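Long-range contacts in paenibacillus xanthan lyase (Paenibacillus, PDB 6F2P), which probably cleaves the bacterial polysaccharide xanthan by beta-elimination, as a calcium-containing member of polysaccharide lyase family 8: residues S674-S679 / G702-D707; G458-L463 / G742-V747; S644-V649 / I659-D664. One frame throughout, in Å; residues are numbered along the deposited sequence.

Contact 1. Residues S674-S679 / G702-D707; sequences SNRKAS and GTIYID
Ser674 and Ile706 face each other as an antiparallel, non-hydrogen-bonded pair, CA to CA 4.8 Å, after which residues 675-677 leave the five-stranded sheet and cross toward strand 678-684. Asn675 lies at this point, and its amide suits the place because OD1 can accept from a strand N-H while ND2 donates to water. Its backbone N gives a weak bond to Tyr705 O (3.4 Å), and Tyr705 N reaches Asn675 OD1 at 2.8 Å, from above the amide plane rather than on a lone pair. A chi1 of 73° sets CG between the backbone N and the carbonyl carbon and brings the amide to Tyr705, its plane 60° from that of the ring. Asn675 ND2 gives to a water that also bonds Thr703 OG1. With an alanine here, Tyr705 N would probably lose its acceptor and this water its amide donor.

Arg676 bends at chi2. Arg676 CB lies 3.7 Å from Ile704 CG1, while Arg676 NH1 returns to Asn675 O at 2.7 Å; a second water joins NE to Thr703 O. Ser674 OG gives to Arg676 O at 2.7 Å, in the carbonyl plane and on a lone pair, which ties Ser674 to the backbone two residues on. Tyr705 OH reaches Asp812, and Thr703 OG1, besides its water, Ser872. Side-chain amide, guanidinium and water thus take over where regular strand pairing stops.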
# COMPACT_ATOMS: atom_id res chain seq x y z
N SER A 674 -8.12 -18.24 3.28
CA SER A 674 -7.82 -17.45 2.09
C SER A 674 -7.08 -18.31 1.08
O SER A 674 -6.25 -19.14 1.45
CB SER A 674 -6.97 -16.22 2.43
OG SER A 674 -6.55 -15.56 1.24
N ASN A 675 -7.38 -18.10 -0.20
CA ASN A 675 -6.71 -18.85 -1.26
C ASN A 675 -5.62 -18.02 -1.92
O ASN A 675 -5.03 -18.45 -2.90
CB ASN A 675 -7.72 -19.32 -2.31
CG ASN A 675 -8.23 -18.19 -3.19
OD1 ASN A 675 -8.27 -17.03 -2.77
ND2 ASN A 675 -8.62 -18.51 -4.41
N ARG A 676 -5.36 -16.83 -1.39
CA ARG A 676 -4.35 -15.93 -1.95
C ARG A 676 -3.60 -15.18 -0.86
O ARG A 676 -4.11 -15.02 0.25
CB ARG A 676 -5.01 -14.91 -2.89
CG ARG A 676 -5.58 -15.50 -4.18
CD ARG A 676 -4.48 -15.99 -5.12
NE ARG A 676 -5.02 -16.53 -6.37
CZ ARG A 676 -5.44 -17.78 -6.54
NH1 ARG A 676 -5.39 -18.66 -5.54
NH2 ARG A 676 -5.91 -18.17 -7.72
N LYS A 677 -2.39 -14.73 -1.17
CA LYS A 677 -1.70 -13.78 -0.30
C LYS A 677 -2.68 -12.65 0.02
O LYS A 677 -3.35 -12.13 -0.86
CB LYS A 677 -0.47 -13.20 -1.00
CG LYS A 677 0.58 -14.23 -1.37
CD LYS A 677 1.62 -13.66 -2.31
CE LYS A 677 2.62 -14.72 -2.73
NZ LYS A 677 3.81 -14.12 -3.39
N ALA A 678 -2.76 -12.28 1.30
CA ALA A 678 -3.74 -11.30 1.71
C ALA A 678 -3.46 -10.80 3.11
O ALA A 678 -2.87 -11.50 3.92
CB ALA A 678 -5.12 -11.91 1.67
N SER A 679 -3.88 -9.58 3.39
CA SER A 679 -3.91 -9.11 4.76
C SER A 679 -5.38 -8.98 5.14
O SER A 679 -6.17 -8.40 4.40
CB SER A 679 -3.19 -7.78 4.88
OG SER A 679 -3.10 -7.39 6.24
N GLY A 702 -6.61 -10.75 -10.28
CA GLY A 702 -7.81 -11.56 -10.26
C GLY A 702 -8.57 -11.38 -8.96
O GLY A 702 -8.88 -10.25 -8.57
N THR A 703 -8.86 -12.49 -8.29
CA THR A 703 -9.70 -12.46 -7.10
C THR A 703 -9.00 -13.01 -5.87
O THR A 703 -7.94 -13.65 -5.95
CB THR A 703 -11.00 -13.28 -7.31
OG1 THR A 703 -10.68 -14.60 -7.75
CG2 THR A 703 -11.91 -12.64 -8.35
N ILE A 704 -9.61 -12.76 -4.72
CA ILE A 704 -9.26 -13.45 -3.50
C ILE A 704 -10.53 -14.03 -2.90
O ILE A 704 -11.46 -13.29 -2.57
CB ILE A 704 -8.64 -12.51 -2.46
CG1 ILE A 704 -7.30 -11.95 -2.96
CG2 ILE A 704 -8.47 -13.24 -1.13
CD1 ILE A 704 -6.72 -10.84 -2.06
N TYR A 705 -10.57 -15.35 -2.75
CA TYR A 705 -11.69 -16.00 -2.10
C TYR A 705 -11.43 -16.11 -0.60
O TYR A 705 -10.34 -16.50 -0.17
CB TYR A 705 -11.90 -17.39 -2.68
CG TYR A 705 -12.67 -17.43 -3.98
CD1 TYR A 705 -12.24 -16.72 -5.09
CD2 TYR A 705 -13.81 -18.22 -4.11
CE1 TYR A 705 -12.94 -16.77 -6.29
CE2 TYR A 705 -14.51 -18.27 -5.30
CZ TYR A 705 -14.07 -17.54 -6.38
OH TYR A 705 -14.77 -17.59 -7.56
N ILE A 706 -12.43 -15.75 0.19
CA ILE A 706 -12.34 -15.83 1.63
C ILE A 706 -13.51 -16.64 2.20
O ILE A 706 -14.67 -16.42 1.83
CB ILE A 706 -12.36 -14.41 2.24
CG1 ILE A 706 -11.16 -13.58 1.75
CG2 ILE A 706 -12.43 -14.47 3.77
CD1 ILE A 706 -9.83 -13.92 2.39
N ASP A 707 -13.20 -17.59 3.08
CA ASP A 707 -14.24 -18.26 3.84
C ASP A 707 -14.12 -17.84 5.29
O ASP A 707 -13.01 -17.67 5.81
CB ASP A 707 -14.12 -19.78 3.74
CG ASP A 707 -14.44 -20.31 2.35
OD1 ASP A 707 -15.12 -19.59 1.58
OD2 ASP A 707 -14.03 -21.44 2.02
O HOH W 1 -9.01 -16.59 -6.49
O HOH W 2 -5.88 -14.46 -7.83

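Contact 2. Residues G458-L463 / G742-V747; sequences GGTDIL and GKSYKV
Thr460 and Ser744 meet through their hydroxyls between two strands that run roughly alongside each other, 33° apart in direction, but with axes 7.5 Å apart at closest approach; side chains and water bridge the gap. The first interaction is a directed chain of hydroxyls. Thr460 OG1, which also bonds Ser692 OG, donates a hydrogen bond to Ser744 OG at 2.7 Å, and Ser744 OG donates to a water 2.8 Å away. That water donates in turn to Gly459 O and Gly742 O, tying two carbonyls together. A serine suits a place where one hydroxyl accepts from Thr460 and donates to water, and the positive phi of Gly742 favours glycine just before the strand.

The second interaction is ionic. Lys746 is extended until it bends at chi4 (53°), which brings NZ to Asp461; there it forms a salt bridge to Asp461 OD1 at 3.0 Å and a hydrogen bond to Asp461 O, also 3.0 Å. Both oxygens are approached from above their planes, by about 45°. One residue therefore offers charge and backbone to the same ammonium, which Ser692 OG grips as a third partner.

Strand 457-462 is an outermost strand of the nine-stranded super-sandwich sheet. Thr460 and Ile462 rest on strands 678-684 and 688-694, while strand 744-750 pairs with 688-694, so the contact joins the super-sandwich sheet to the seven-stranded sheet that follows it.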
# COMPACT_ATOMS: atom_id res chain seq x y z
N GLY A 458 2.45 -4.28 3.06
CA GLY A 458 1.22 -3.53 3.19
C GLY A 458 0.40 -4.08 4.34
O GLY A 458 0.96 -4.60 5.31
N GLY A 459 -0.92 -3.97 4.22
CA GLY A 459 -1.80 -4.41 5.28
C GLY A 459 -3.22 -3.94 5.08
O GLY A 459 -3.59 -3.48 4.00
N THR A 460 -4.02 -4.09 6.14
CA THR A 460 -5.42 -3.69 6.12
C THR A 460 -5.88 -3.25 7.51
O THR A 460 -5.12 -3.33 8.48
CB THR A 460 -6.34 -4.81 5.59
OG1 THR A 460 -7.65 -4.28 5.36
CG2 THR A 460 -6.43 -5.96 6.58
N ASP A 461 -7.12 -2.80 7.63
CA ASP A 461 -7.56 -2.15 8.85
C ASP A 461 -9.05 -2.30 9.09
O ASP A 461 -9.80 -2.70 8.21
CB ASP A 461 -7.26 -0.67 8.77
CG ASP A 461 -7.84 -0.04 7.52
OD1 ASP A 461 -9.08 0.12 7.46
OD2 ASP A 461 -7.06 0.29 6.61
N ILE A 462 -9.48 -1.93 10.29
CA ILE A 462 -10.89 -2.00 10.62
C ILE A 462 -11.28 -0.88 11.58
O ILE A 462 -10.47 -0.44 12.40
CB ILE A 462 -11.27 -3.41 11.16
CG1 ILE A 462 -12.69 -3.79 10.72
CG2 ILE A 462 -11.11 -3.49 12.66
CD1 ILE A 462 -12.98 -5.27 10.83
N LEU A 463 -12.51 -0.38 11.43
CA LEU A 463 -13.06 0.67 12.29
C LEU A 463 -12.26 1.97 12.24
O LEU A 463 -12.48 2.87 13.05
CB LEU A 463 -13.16 0.16 13.74
CG LEU A 463 -14.06 -1.07 13.90
CD1 LEU A 463 -14.15 -1.50 15.35
CD2 LEU A 463 -15.43 -0.77 13.34
N GLY A 742 -3.31 -2.02 -3.30
CA GLY A 742 -3.22 -2.41 -1.90
C GLY A 742 -4.27 -1.85 -0.97
O GLY A 742 -4.11 -1.91 0.25
N LYS A 743 -5.36 -1.30 -1.52
CA LYS A 743 -6.40 -0.74 -0.67
C LYS A 743 -7.25 -1.82 -0.03
O LYS A 743 -7.13 -3.00 -0.37
CB LYS A 743 -7.31 0.22 -1.44
CG LYS A 743 -8.23 -0.45 -2.43
CD LYS A 743 -9.30 0.52 -2.86
CE LYS A 743 -10.21 -0.08 -3.91
NZ LYS A 743 -11.27 0.88 -4.33
N SER A 744 -8.11 -1.42 0.89
CA SER A 744 -8.93 -2.36 1.65
C SER A 744 -10.38 -2.46 1.17
O SER A 744 -11.02 -1.46 0.86
CB SER A 744 -8.90 -1.98 3.12
OG SER A 744 -7.61 -2.19 3.66
N TYR A 745 -10.88 -3.70 1.15
CA TYR A 745 -12.27 -4.00 0.84
C TYR A 745 -12.98 -4.61 2.05
O TYR A 745 -12.50 -5.59 2.62
CB TYR A 745 -12.32 -5.00 -0.30
CG TYR A 745 -11.52 -4.57 -1.51
CD1 TYR A 745 -10.19 -4.95 -1.66
CD2 TYR A 745 -12.10 -3.80 -2.50
CE1 TYR A 745 -9.46 -4.57 -2.77
CE2 TYR A 745 -11.39 -3.41 -3.61
CZ TYR A 745 -10.07 -3.80 -3.74
OH TYR A 745 -9.36 -3.40 -4.85
N LYS A 746 -14.14 -4.06 2.42
CA LYS A 746 -14.85 -4.49 3.62
C LYS A 746 -16.24 -5.06 3.35
O LYS A 746 -16.93 -4.64 2.42
CB LYS A 746 -14.94 -3.35 4.64
CG LYS A 746 -13.63 -3.01 5.33
CD LYS A 746 -13.76 -1.71 6.13
CE LYS A 746 -12.47 -1.37 6.88
NZ LYS A 746 -11.28 -1.34 5.99
N VAL A 747 -16.63 -6.03 4.18
CA VAL A 747 -17.97 -6.59 4.14
C VAL A 747 -18.43 -6.85 5.57
O VAL A 747 -17.66 -7.31 6.41
CB VAL A 747 -18.04 -7.88 3.29
CG1 VAL A 747 -17.14 -8.97 3.87
CG2 VAL A 747 -19.47 -8.39 3.17
O HOH W 3 -5.01 -1.55 2.75
O HOH W 4 -1.71 -2.54 1.50

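Contact 3. Residues S644-V649 / I659-D664; sequences SSAQAV and INFWND
Gln647 and Trp662 lose the most surface in this antiparallel beta hairpin of strands 646-651 and 656-661, part of the family's C-terminal beta-sandwich. Gln647 forms the hydrogen-bonded pair with Asn660: its N gives to Asn660 O at 3.1 Å, and Asn660 N returns to Gln647 O at 2.9 Å. Its side chain, extended beyond CG, runs to the indole edge, where CG lies in the ring plane and OE1 receives the N-H of Trp662 NE1 at 2.9 Å. The acceptor sits near the ring plane, but the indole nitrogen stands above the amide plane, and the bond is bent (134° at the hydrogen). A glutamine suits this buried spot because both ends of its amide are served: OE1 also bonds Ser485, and NE2 bonds Asn642 and Lys483 O.

Trp662 follows the strand end, its N held by Ser645 O at 3.2 Å. A chi1 of -67° puts CG anti to the carbonyl carbon, and the indole lies with its N-H edge at Gln647. Asn660 CB lies 4.1 Å above one face, offset toward the rim. The ring also meets Trp456 at about 45°.

Ile659 fills the side of the sheet shared with Ala646, Ala648 and Phe661; the small methyl of Ala648 leaves room for the branched chain, CB to Ile659 CG1 3.8 Å. Beyond the strand ends, a water bonds Ser644 OG at 2.9 Å and gives to Asn663 OD1.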
# COMPACT_ATOMS: atom_id res chain seq x y z
N SER A 644 5.49 -19.49 8.56
CA SER A 644 5.79 -18.95 7.24
C SER A 644 4.56 -19.03 6.34
O SER A 644 4.56 -18.56 5.20
CB SER A 644 6.96 -19.72 6.62
OG SER A 644 6.60 -21.07 6.42
N SER A 645 3.49 -19.63 6.84
CA SER A 645 2.30 -19.78 6.03
C SER A 645 1.31 -18.68 6.39
O SER A 645 0.60 -18.16 5.52
CB SER A 645 1.68 -21.17 6.21
OG SER A 645 0.54 -21.33 5.38
N ALA A 646 1.28 -18.31 7.67
CA ALA A 646 0.41 -17.24 8.14
C ALA A 646 0.83 -16.76 9.51
O ALA A 646 1.49 -17.48 10.26
CB ALA A 646 -1.04 -17.71 8.18
N GLN A 647 0.42 -15.54 9.84
CA GLN A 647 0.70 -14.96 11.13
C GLN A 647 -0.57 -14.28 11.60
O GLN A 647 -1.09 -13.39 10.92
CB GLN A 647 1.86 -13.94 11.04
CG GLN A 647 3.18 -14.58 10.66
CD GLN A 647 4.27 -13.58 10.39
OE1 GLN A 647 4.23 -12.84 9.40
NE2 GLN A 647 5.27 -13.54 11.27
N ALA A 648 -1.09 -14.71 12.73
CA ALA A 648 -2.39 -14.23 13.15
C ALA A 648 -2.46 -13.96 14.65
O ALA A 648 -1.92 -14.72 15.47
CB ALA A 648 -3.47 -15.21 12.73
N VAL A 649 -3.11 -12.85 14.99
CA VAL A 649 -3.28 -12.42 16.37
C VAL A 649 -4.71 -11.95 16.59
O VAL A 649 -5.29 -11.26 15.74
CB VAL A 649 -2.30 -11.28 16.71
CG1 VAL A 649 -2.55 -10.74 18.14
CG2 VAL A 649 -0.87 -11.74 16.55
N ILE A 659 -4.89 -11.06 10.42
CA ILE A 659 -4.19 -12.19 9.82
C ILE A 659 -3.43 -11.80 8.55
O ILE A 659 -3.99 -11.16 7.67
CB ILE A 659 -5.16 -13.29 9.39
CG1 ILE A 659 -6.13 -13.64 10.52
CG2 ILE A 659 -4.39 -14.50 8.89
CD1 ILE A 659 -7.20 -14.65 10.12
N ASN A 660 -2.16 -12.20 8.46
CA ASN A 660 -1.43 -12.11 7.21
C ASN A 660 -1.24 -13.49 6.58
O ASN A 660 -0.72 -14.41 7.21
CB ASN A 660 -0.08 -11.43 7.42
CG ASN A 660 -0.20 -9.94 7.76
OD1 ASN A 660 -1.17 -9.28 7.37
ND2 ASN A 660 0.79 -9.41 8.48
N PHE A 661 -1.69 -13.63 5.33
CA PHE A 661 -1.53 -14.86 4.56
C PHE A 661 -0.38 -14.72 3.56
O PHE A 661 -0.40 -13.84 2.69
CB PHE A 661 -2.81 -15.17 3.78
CG PHE A 661 -3.96 -15.60 4.64
CD1 PHE A 661 -4.09 -16.93 5.04
CD2 PHE A 661 -4.93 -14.70 5.04
CE1 PHE A 661 -5.16 -17.34 5.82
CE2 PHE A 661 -6.00 -15.10 5.82
CZ PHE A 661 -6.12 -16.43 6.21
N TRP A 662 0.61 -15.60 3.66
CA TRP A 662 1.85 -15.47 2.89
C TRP A 662 1.91 -16.22 1.56
O TRP A 662 2.78 -15.95 0.73
CB TRP A 662 3.05 -15.88 3.75
CG TRP A 662 3.28 -14.95 4.89
CD1 TRP A 662 3.09 -15.21 6.22
CD2 TRP A 662 3.74 -13.60 4.81
NE1 TRP A 662 3.40 -14.10 6.97
CE2 TRP A 662 3.81 -13.10 6.13
CE3 TRP A 662 4.11 -12.76 3.76
CZ2 TRP A 662 4.22 -11.80 6.42
CZ3 TRP A 662 4.53 -11.47 4.04
CH2 TRP A 662 4.57 -11.00 5.36
N ASN A 663 0.99 -17.17 1.35
CA ASN A 663 1.06 -18.03 0.17
C ASN A 663 -0.16 -17.92 -0.73
O ASN A 663 -1.26 -17.59 -0.28
CB ASN A 663 1.27 -19.48 0.59
CG ASN A 663 2.52 -19.68 1.42
OD1 ASN A 663 2.46 -20.21 2.52
ND2 ASN A 663 3.67 -19.25 0.89
N ASP A 664 0.04 -18.21 -2.01
CA ASP A 664 -1.07 -18.22 -2.95
C ASP A 664 -1.69 -19.62 -3.06
O ASP A 664 -1.95 -20.12 -4.16
CB ASP A 664 -0.63 -17.70 -4.32
CG ASP A 664 -0.62 -16.19 -4.41
OD1 ASP A 664 -1.30 -15.52 -3.59
OD2 ASP A 664 0.07 -15.65 -5.31
O HOH W 5 4.68 -21.80 4.32
O HOH W 6 -0.76 -18.18 2.88

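In the fold
All three contacts reach one seven-stranded antiparallel sheet, in which strands 646-651, 656-661, 678-684, 688-694 and 744-750 are successive neighbours. Along the chain contact 3 closes before contact 1 opens, and both are nested in the long loop closed by contact 2. Centres of contacts 1 and 3 are about 11 Å apart; they touch through probable hydrogen bonds from Phe661 N to Ala678 O and from Lys677 N to Asp664 OD1. The centre of contact 2 lies about 13 Å from that of contact 1, where Thr460 packs on Ser679, and about 15 Å from that of contact 3. Contact 3 pairs two strands of the sheet, contact 1 carries the chain to it from the five-stranded sheet, and contact 2 attaches it to the super-sandwich domain.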